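Local coordinates for protein D-ribose pyranase (Bacillus subtilis, PDB 1OGD) that probably interconverts the beta-pyranose and beta-furanose forms of D-ribose as a cytoplasmic decamer built from two pentamers, at residues I14-I26 / F51-E65. Numbering follows the deposited sequence.
With RIP (beta-D-ribopyranose), chain H.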
ATOM      1  N   ILE A  14      18.350  10.312  -3.228  1.00 22.53           N
ATOM      2  CA  ILE A  14      19.215   9.443  -2.439  1.00 23.80           C
ATOM      3  C   ILE A  14      20.289  10.270  -1.722  1.00 23.93           C
ATOM      4  O   ILE A  14      20.532  10.085  -0.527  1.00 21.58           O
ATOM      5  CB  ILE A  14      19.923   8.372  -3.326  1.00 25.30           C
ATOM      6  CG1 ILE A  14      18.891   7.412  -3.928  1.00 27.01           C
ATOM      7  CG2 ILE A  14      20.924   7.573  -2.493  1.00 25.13           C
ATOM      8  CD1 ILE A  14      18.055   6.695  -2.882  1.00 30.03           C
ATOM      9  N   LEU A  15      20.938  11.178  -2.446  1.00 23.71           N
ATOM     10  CA  LEU A  15      21.978  11.992  -1.819  1.00 23.97           C
ATOM     11  C   LEU A  15      21.427  12.827  -0.672  1.00 22.39           C
ATOM     12  O   LEU A  15      22.088  12.995   0.351  1.00 23.63           O
ATOM     13  CB  LEU A  15      22.642  12.917  -2.842  1.00 25.03           C
ATOM     14  CG  LEU A  15      23.428  12.241  -3.965  1.00 28.24           C
ATOM     15  CD1 LEU A  15      24.164  13.303  -4.770  1.00 27.72           C
ATOM     16  CD2 LEU A  15      24.409  11.237  -3.380  1.00 27.69           C
ATOM     17  N   ALA A  16      20.207  13.329  -0.843  1.00 23.91           N
ATOM     18  CA  ALA A  16      19.551  14.162   0.161  1.00 23.45           C
ATOM     19  C   ALA A  16      19.418  13.506   1.532  1.00 25.27           C
ATOM     20  O   ALA A  16      19.460  14.190   2.563  1.00 24.25           O
ATOM     21  CB  ALA A  16      18.179  14.584  -0.338  1.00 23.01           C
ATOM     22  N   ASP A  17      19.259  12.186   1.557  1.00 24.39           N
ATOM     23  CA  ASP A  17      19.103  11.491   2.827  1.00 25.54           C
ATOM     24  C   ASP A  17      20.392  10.933   3.397  1.00 26.18           C
ATOM     25  O   ASP A  17      20.404  10.435   4.520  1.00 27.53           O
ATOM     26  CB  ASP A  17      18.078  10.355   2.706  1.00 27.27           C
ATOM     27  CG  ASP A  17      16.652  10.860   2.708  1.00 29.04           C
ATOM     28  OD1 ASP A  17      16.369  11.814   3.464  1.00 30.00           O
ATOM     29  OD2 ASP A  17      15.813  10.305   1.966  1.00 30.33           O
ATOM     30  N   LEU A  18      21.480  11.020   2.640  1.00 25.98           N
ATOM     31  CA  LEU A  18      22.749  10.491   3.116  1.00 27.30           C
ATOM     32  C   LEU A  18      23.227  11.127   4.412  1.00 27.39           C
ATOM     33  O   LEU A  18      23.212  12.347   4.574  1.00 28.12           O
ATOM     34  CB  LEU A  18      23.842  10.648   2.052  1.00 27.69           C
ATOM     35  CG  LEU A  18      23.773   9.725   0.837  1.00 28.69           C
ATOM     36  CD1 LEU A  18      24.910  10.063  -0.117  1.00 30.36           C
ATOM     37  CD2 LEU A  18      23.859   8.276   1.286  1.00 29.29           C
ATOM     38  N   GLY A  19      23.641  10.269   5.334  1.00 27.62           N
ATOM     39  CA  GLY A  19      24.165  10.705   6.612  1.00 28.14           C
ATOM     40  C   GLY A  19      25.552  10.104   6.711  1.00 28.74           C
ATOM     41  O   GLY A  19      25.916   9.262   5.892  1.00 30.75           O
ATOM     42  N   HIS A  20      26.329  10.512   7.704  1.00 28.99           N
ATOM     43  CA  HIS A  20      27.681   9.990   7.861  1.00 28.56           C
ATOM     44  C   HIS A  20      27.735   8.462   7.916  1.00 28.21           C
ATOM     45  O   HIS A  20      27.088   7.843   8.757  1.00 28.08           O
ATOM     46  CB  HIS A  20      28.320  10.560   9.130  1.00 29.43           C
ATOM     47  CG  HIS A  20      29.801  10.355   9.201  1.00 33.64           C
ATOM     48  ND1 HIS A  20      30.520  10.515  10.365  1.00 36.28           N
ATOM     49  CD2 HIS A  20      30.702  10.016   8.246  1.00 34.82           C
ATOM     50  CE1 HIS A  20      31.798  10.282  10.126  1.00 38.53           C
ATOM     51  NE2 HIS A  20      31.936   9.978   8.848  1.00 37.44           N
ATOM     52  N   THR A  21      28.531   7.885   7.021  1.00 27.05           N
ATOM     53  CA  THR A  21      28.755   6.440   6.887  1.00 28.70           C
ATOM     54  C   THR A  21      27.767   5.673   6.003  1.00 28.57           C
ATOM     55  O   THR A  21      27.983   4.487   5.741  1.00 29.41           O
ATOM     56  CB  THR A  21      28.860   5.696   8.267  1.00 29.30           C
ATOM     57  OG1 THR A  21      27.575   5.619   8.896  1.00 27.94           O
ATOM     58  CG2 THR A  21      29.841   6.407   9.185  1.00 29.26           C
ATOM     59  N   ASP A  22      26.700   6.324   5.539  1.00 27.44           N
ATOM     60  CA  ASP A  22      25.756   5.639   4.655  1.00 27.85           C
ATOM     61  C   ASP A  22      26.513   5.269   3.385  1.00 28.34           C
ATOM     62  O   ASP A  22      27.496   5.924   3.027  1.00 28.14           O
ATOM     63  CB  ASP A  22      24.557   6.523   4.296  1.00 27.51           C
ATOM     64  CG  ASP A  22      23.607   6.737   5.467  1.00 25.85           C
ATOM     65  OD1 ASP A  22      23.643   5.946   6.434  1.00 26.15           O
ATOM     66  OD2 ASP A  22      22.817   7.697   5.407  1.00 27.12           O
ATOM     67  N   LYS A  23      26.049   4.229   2.702  1.00 26.76           N
ATOM     68  CA  LYS A  23      26.717   3.751   1.499  1.00 27.16           C
ATOM     69  C   LYS A  23      25.823   3.631   0.276  1.00 27.86           C
ATOM     70  O   LYS A  23      24.633   3.321   0.383  1.00 27.60           O
ATOM     71  CB  LYS A  23      27.334   2.377   1.776  1.00 27.49           C
ATOM     72  CG  LYS A  23      28.235   2.328   3.000  1.00 30.10           C
ATOM     73  CD  LYS A  23      28.564   0.894   3.374  1.00 34.52           C
ATOM     74  CE  LYS A  23      29.446   0.820   4.615  1.00 38.88           C
ATOM     75  NZ  LYS A  23      28.846   1.509   5.801  1.00 39.59           N
ATOM     76  N   ILE A  24      26.403   3.903  -0.889  1.00 26.68           N
ATOM     77  CA  ILE A  24      25.693   3.746  -2.146  1.00 27.56           C
ATOM     78  C   ILE A  24      26.644   2.927  -3.008  1.00 27.72           C
ATOM     79  O   ILE A  24      27.854   2.927  -2.775  1.00 26.32           O
ATOM     80  CB  ILE A  24      25.366   5.087  -2.855  1.00 30.17           C
ATOM     81  CG1 ILE A  24      26.643   5.815  -3.252  1.00 32.62           C
ATOM     82  CG2 ILE A  24      24.495   5.957  -1.958  1.00 31.44           C
ATOM     83  CD1 ILE A  24      26.372   7.038  -4.105  1.00 34.84           C
ATOM     84  N   VAL A  25      26.102   2.224  -3.993  1.00 26.80           N
ATOM     85  CA  VAL A  25      26.921   1.387  -4.853  1.00 26.63           C
ATOM     86  C   VAL A  25      26.821   1.813  -6.309  1.00 26.94           C
ATOM     87  O   VAL A  25      25.742   2.158  -6.785  1.00 28.74           O
ATOM     88  CB  VAL A  25      26.478  -0.102  -4.743  1.00 26.51           C
ATOM     89  CG1 VAL A  25      27.370  -0.991  -5.613  1.00 25.28           C
ATOM     90  CG2 VAL A  25      26.528  -0.555  -3.291  1.00 24.66           C
ATOM     91  N   ILE A  26      27.956   1.822  -7.004  1.00 25.33           N
ATOM     92  CA  ILE A  26      27.979   2.135  -8.427  1.00 25.45           C
ATOM     93  C   ILE A  26      28.334   0.778  -9.002  1.00 25.76           C
ATOM     94  O   ILE A  26      29.343   0.186  -8.622  1.00 25.76           O
ATOM     95  CB  ILE A  26      29.069   3.156  -8.793  1.00 27.04           C
ATOM     96  CG1 ILE A  26      28.784   4.490  -8.100  1.00 28.69           C
ATOM     97  CG2 ILE A  26      29.080   3.370 -10.302  1.00 24.90           C
ATOM     98  CD1 ILE A  26      29.909   5.506  -8.227  1.00 32.58           C
ATOM     99  N   PHE A  51      31.378   3.458 -16.240  1.00 32.12           N
ATOM    100  CA  PHE A  51      31.676   3.438 -14.818  1.00 34.14           C
ATOM    101  C   PHE A  51      32.417   4.708 -14.407  1.00 36.24           C
ATOM    102  O   PHE A  51      32.096   5.337 -13.395  1.00 36.03           O
ATOM    103  CB  PHE A  51      32.544   2.227 -14.491  1.00 32.33           C
ATOM    104  CG  PHE A  51      33.028   2.192 -13.073  1.00 34.15           C
ATOM    105  CD1 PHE A  51      32.171   1.828 -12.038  1.00 33.68           C
ATOM    106  CD2 PHE A  51      34.348   2.518 -12.769  1.00 34.19           C
ATOM    107  CE1 PHE A  51      32.620   1.787 -10.718  1.00 33.91           C
ATOM    108  CE2 PHE A  51      34.809   2.482 -11.456  1.00 34.95           C
ATOM    109  CZ  PHE A  51      33.944   2.114 -10.424  1.00 36.58           C
ATOM    110  N   GLN A  52      33.417   5.080 -15.200  1.00 36.81           N
ATOM    111  CA  GLN A  52      34.212   6.262 -14.903  1.00 37.68           C
ATOM    112  C   GLN A  52      33.376   7.527 -14.886  1.00 35.05           C
ATOM    113  O   GLN A  52      33.475   8.321 -13.958  1.00 37.25           O
ATOM    114  CB  GLN A  52      35.349   6.415 -15.918  1.00 39.58           C
ATOM    115  CG  GLN A  52      36.214   5.178 -16.052  1.00 44.38           C
ATOM    116  CD  GLN A  52      37.524   5.456 -16.755  1.00 45.86           C
ATOM    117  OE1 GLN A  52      37.613   6.349 -17.599  1.00 47.03           O
ATOM    118  NE2 GLN A  52      38.549   4.679 -16.420  1.00 47.06           N
ATOM    119  N   ASP A  53      32.552   7.720 -15.909  1.00 34.73           N
ATOM    120  CA  ASP A  53      31.722   8.913 -15.968  1.00 34.47           C
ATOM    121  C   ASP A  53      30.776   9.015 -14.787  1.00 33.40           C
ATOM    122  O   ASP A  53      30.615  10.090 -14.207  1.00 31.95           O
ATOM    123  CB  ASP A  53      30.925   8.953 -17.269  1.00 37.02           C
ATOM    124  CG  ASP A  53      31.813   9.152 -18.479  1.00 40.95           C
ATOM    125  OD1 ASP A  53      32.838   9.855 -18.349  1.00 44.48           O
ATOM    126  OD2 ASP A  53      31.485   8.620 -19.558  1.00 42.40           O
ATOM    127  N   THR A  54      30.156   7.900 -14.421  1.00 30.35           N
ATOM    128  CA  THR A  54      29.228   7.912 -13.302  1.00 28.59           C
ATOM    129  C   THR A  54      29.948   8.199 -11.986  1.00 27.85           C
ATOM    130  O   THR A  54      29.500   9.021 -11.191  1.00 27.97           O
ATOM    131  CB  THR A  54      28.473   6.572 -13.212  1.00 28.45           C
ATOM    132  OG1 THR A  54      27.821   6.322 -14.464  1.00 28.39           O
ATOM    133  CG2 THR A  54      27.417   6.622 -12.113  1.00 27.74           C
ATOM    134  N   ALA A  55      31.071   7.528 -11.761  1.00 28.68           N
ATOM    135  CA  ALA A  55      31.841   7.729 -10.543  1.00 29.92           C
ATOM    136  C   ALA A  55      32.327   9.180 -10.421  1.00 31.77           C
ATOM    137  O   ALA A  55      32.371   9.742  -9.323  1.00 32.14           O
ATOM    138  CB  ALA A  55      33.031   6.765 -10.519  1.00 30.49           C
ATOM    139  N   ALA A  56      32.683   9.789 -11.550  1.00 30.97           N
ATOM    140  CA  ALA A  56      33.167  11.166 -11.545  1.00 31.24           C
ATOM    141  C   ALA A  56      32.087  12.141 -11.079  1.00 31.32           C
ATOM    142  O   ALA A  56      32.354  13.034 -10.272  1.00 29.68           O
ATOM    143  CB  ALA A  56      33.652  11.550 -12.931  1.00 31.09           C
ATOM    144  N   VAL A  57      30.871  11.974 -11.591  1.00 30.38           N
ATOM    145  CA  VAL A  57      29.767  12.844 -11.205  1.00 30.27           C
ATOM    146  C   VAL A  57      29.453  12.692  -9.720  1.00 31.00           C
ATOM    147  O   VAL A  57      29.281  13.685  -9.008  1.00 31.18           O
ATOM    148  CB  VAL A  57      28.491  12.535 -12.017  1.00 30.78           C
ATOM    149  CG1 VAL A  57      27.327  13.366 -11.491  1.00 30.50           C
ATOM    150  CG2 VAL A  57      28.722  12.847 -13.486  1.00 30.62           C
ATOM    151  N   LEU A  58      29.381  11.450  -9.248  1.00 30.15           N
ATOM    152  CA  LEU A  58      29.084  11.207  -7.840  1.00 31.23           C
ATOM    153  C   LEU A  58      30.152  11.812  -6.932  1.00 31.99           C
ATOM    154  O   LEU A  58      29.844  12.354  -5.870  1.00 31.35           O
ATOM    155  CB  LEU A  58      28.956   9.703  -7.564  1.00 29.60           C
ATOM    156  CG  LEU A  58      27.541   9.096  -7.576  1.00 29.45           C
ATOM    157  CD1 LEU A  58      26.638   9.897  -6.648  1.00 29.42           C
ATOM    158  CD2 LEU A  58      26.964   9.105  -8.968  1.00 28.23           C
ATOM    159  N   ALA A  59      31.406  11.720  -7.362  1.00 32.53           N
ATOM    160  CA  ALA A  59      32.522  12.247  -6.593  1.00 33.38           C
ATOM    161  C   ALA A  59      32.378  13.741  -6.303  1.00 32.75           C
ATOM    162  O   ALA A  59      32.707  14.200  -5.212  1.00 33.61           O
ATOM    163  CB  ALA A  59      33.842  11.980  -7.336  1.00 34.38           C
ATOM    164  N   GLU A  60      31.878  14.497  -7.270  1.00 34.28           N
ATOM    165  CA  GLU A  60      31.729  15.935  -7.080  1.00 37.36           C
ATOM    166  C   GLU A  60      30.421  16.384  -6.437  1.00 35.91           C
ATOM    167  O   GLU A  60      30.276  17.557  -6.096  1.00 36.49           O
ATOM    168  CB  GLU A  60      31.905  16.667  -8.409  1.00 42.07           C
ATOM    169  CG  GLU A  60      30.869  16.341  -9.453  1.00 49.66           C
ATOM    170  CD  GLU A  60      30.999  17.225 -10.681  1.00 56.18           C
ATOM    171  OE1 GLU A  60      30.869  18.463 -10.533  1.00 58.67           O
ATOM    172  OE2 GLU A  60      31.230  16.687 -11.790  1.00 58.13           O
ATOM    173  N   GLU A  61      29.471  15.469  -6.268  1.00 32.76           N
ATOM    174  CA  GLU A  61      28.187  15.821  -5.665  1.00 31.05           C
ATOM    175  C   GLU A  61      28.018  15.203  -4.291  1.00 29.94           C
ATOM    176  O   GLU A  61      27.088  15.533  -3.558  1.00 30.15           O
ATOM    177  CB  GLU A  61      27.033  15.358  -6.551  1.00 30.32           C
ATOM    178  CG  GLU A  61      26.970  16.008  -7.915  1.00 31.87           C
ATOM    179  CD  GLU A  61      26.941  17.520  -7.838  1.00 32.02           C
ATOM    180  OE1 GLU A  61      26.543  18.068  -6.782  1.00 30.88           O
ATOM    181  OE2 GLU A  61      27.311  18.159  -8.844  1.00 33.28           O
ATOM    182  N   MET A  62      28.937  14.315  -3.938  1.00 30.11           N
ATOM    183  CA  MET A  62      28.875  13.616  -2.668  1.00 31.32           C
ATOM    184  C   MET A  62      30.207  13.633  -1.937  1.00 32.26           C
ATOM    185  O   MET A  62      31.252  13.407  -2.542  1.00 32.45           O
ATOM    186  CB  MET A  62      28.462  12.168  -2.939  1.00 32.63           C
ATOM    187  CG  MET A  62      28.404  11.265  -1.738  1.00 33.93           C
ATOM    188  SD  MET A  62      28.099   9.552  -2.252  1.00 33.97           S
ATOM    189  CE  MET A  62      28.668   8.719  -0.832  1.00 30.78           C
ATOM    190  N   ALA A  63      30.167  13.898  -0.636  1.00 32.68           N
ATOM    191  CA  ALA A  63      31.373  13.891   0.176  1.00 33.16           C
ATOM    192  C   ALA A  63      31.674  12.430   0.533  1.00 34.00           C
ATOM    193  O   ALA A  63      30.955  11.810   1.320  1.00 34.66           O
ATOM    194  CB  ALA A  63      31.163  14.708   1.441  1.00 32.13           C
ATOM    195  N   VAL A  64      32.738  11.885  -0.050  1.00 33.19           N
ATOM    196  CA  VAL A  64      33.129  10.498   0.190  1.00 32.85           C
ATOM    197  C   VAL A  64      34.319  10.392   1.141  1.00 34.54           C
ATOM    198  O   VAL A  64      35.350  11.028   0.916  1.00 33.88           O
ATOM    199  CB  VAL A  64      33.508   9.810  -1.135  1.00 32.09           C
ATOM    200  CG1 VAL A  64      33.833   8.349  -0.888  1.00 31.92           C
ATOM    201  CG2 VAL A  64      32.369   9.965  -2.150  1.00 29.77           C
ATOM    202  N   GLU A  65      34.184   9.594   2.200  1.00 33.86           N
ATOM    203  CA  GLU A  65      35.286   9.426   3.144  1.00 36.14           C
ATOM    204  C   GLU A  65      36.004   8.092   2.977  1.00 36.09           C
ATOM    205  O   GLU A  65      37.089   7.895   3.519  1.00 37.10           O
ATOM    206  CB  GLU A  65      34.809   9.559   4.594  1.00 36.62           C
ATOM    207  CG  GLU A  65      33.775   8.536   5.032  1.00 40.82           C
ATOM    208  CD  GLU A  65      33.595   8.498   6.544  1.00 41.75           C
ATOM    209  OE1 GLU A  65      33.866   9.526   7.205  1.00 40.70           O
ATOM    210  OE2 GLU A  65      33.172   7.445   7.071  1.00 41.57           O
TER
HETATM  211  C1  RIP H1132      27.757  11.895  12.422  1.00 42.84           C
HETATM  212  C2  RIP H1132      27.144  13.000  13.246  1.00 41.61           C
HETATM  213  C3  RIP H1132      28.014  13.276  14.460  1.00 42.62           C
HETATM  214  C4  RIP H1132      29.468  13.570  14.120  1.00 43.41           C
HETATM  215  C5  RIP H1132      29.995  12.404  13.286  1.00 43.16           C
HETATM  216  O1  RIP H1132      27.670  10.653  13.090  1.00 44.44           O
HETATM  217  O2  RIP H1132      27.041  14.138  12.423  1.00 39.52           O
HETATM  218  O3  RIP H1132      27.471  14.320  15.227  1.00 43.18           O
HETATM  219  O4  RIP H1132      29.582  14.754  13.361  1.00 44.57           O
HETATM  220  O5  RIP H1132      29.164  12.119  12.142  1.00 43.10           O
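Ile26, Ile24 and Leu15 pack against Leu58 of helix 51-61, and beyond them His20 meets Glu65. This is helix-on-sheet packing in a member of the RbsD/FucU family, against the chain's mixed sheet. Helix 51-61 runs nearly antiparallel to strand 23-26, at 155°, with 10.0 Å between the axes.

The apolar contacts are largely buried. The two branches of Ile26 divide the work. Its CD1 lies 3.7 Å from Ala55 CA. Its CG2 is anti to the backbone N and reaches Phe51 CD1 at 3.9 Å, with Thr54 CG2 also close by. Ile24 and Met62 reach toward each other tip to tip, Ile24 CD1 lying 3.6 Å from Met62 SD. Met62 CG is anti to the backbone N (chi1 177°) and the chain stays extended, which carries the sulfur to this meeting and to Leu18 CD1. The two methyls of Leu15 part: CD2 touches Leu58 CD1 and Met62 CB, while CD1 lies 3.9 Å from Glu61 O.

The polar contact joins the loop after helix 9-17 to Glu65. A type II turn spans Gly19 to Asp22, and Asp22 OD2 accepts the Gly19 N-H. His20, inferred to be the proton donor, bridges protein and sugar. Its ND1 donates to the ring oxygen O5 of beta-D-ribopyranose at 2.8 Å. Asp28, His98 and Asn122 of a neighbouring subunit bind the same sugar, placing this site at a subunit interface. Glu65 acts from the second shell and would restrain rotation of the ring. Imidazole and carboxylate planes are 78° apart. His20 NE2 donates to Glu65 OE1 at 2.6 Å, with OE1 near the ring plane but NE2 well above the carboxylate plane.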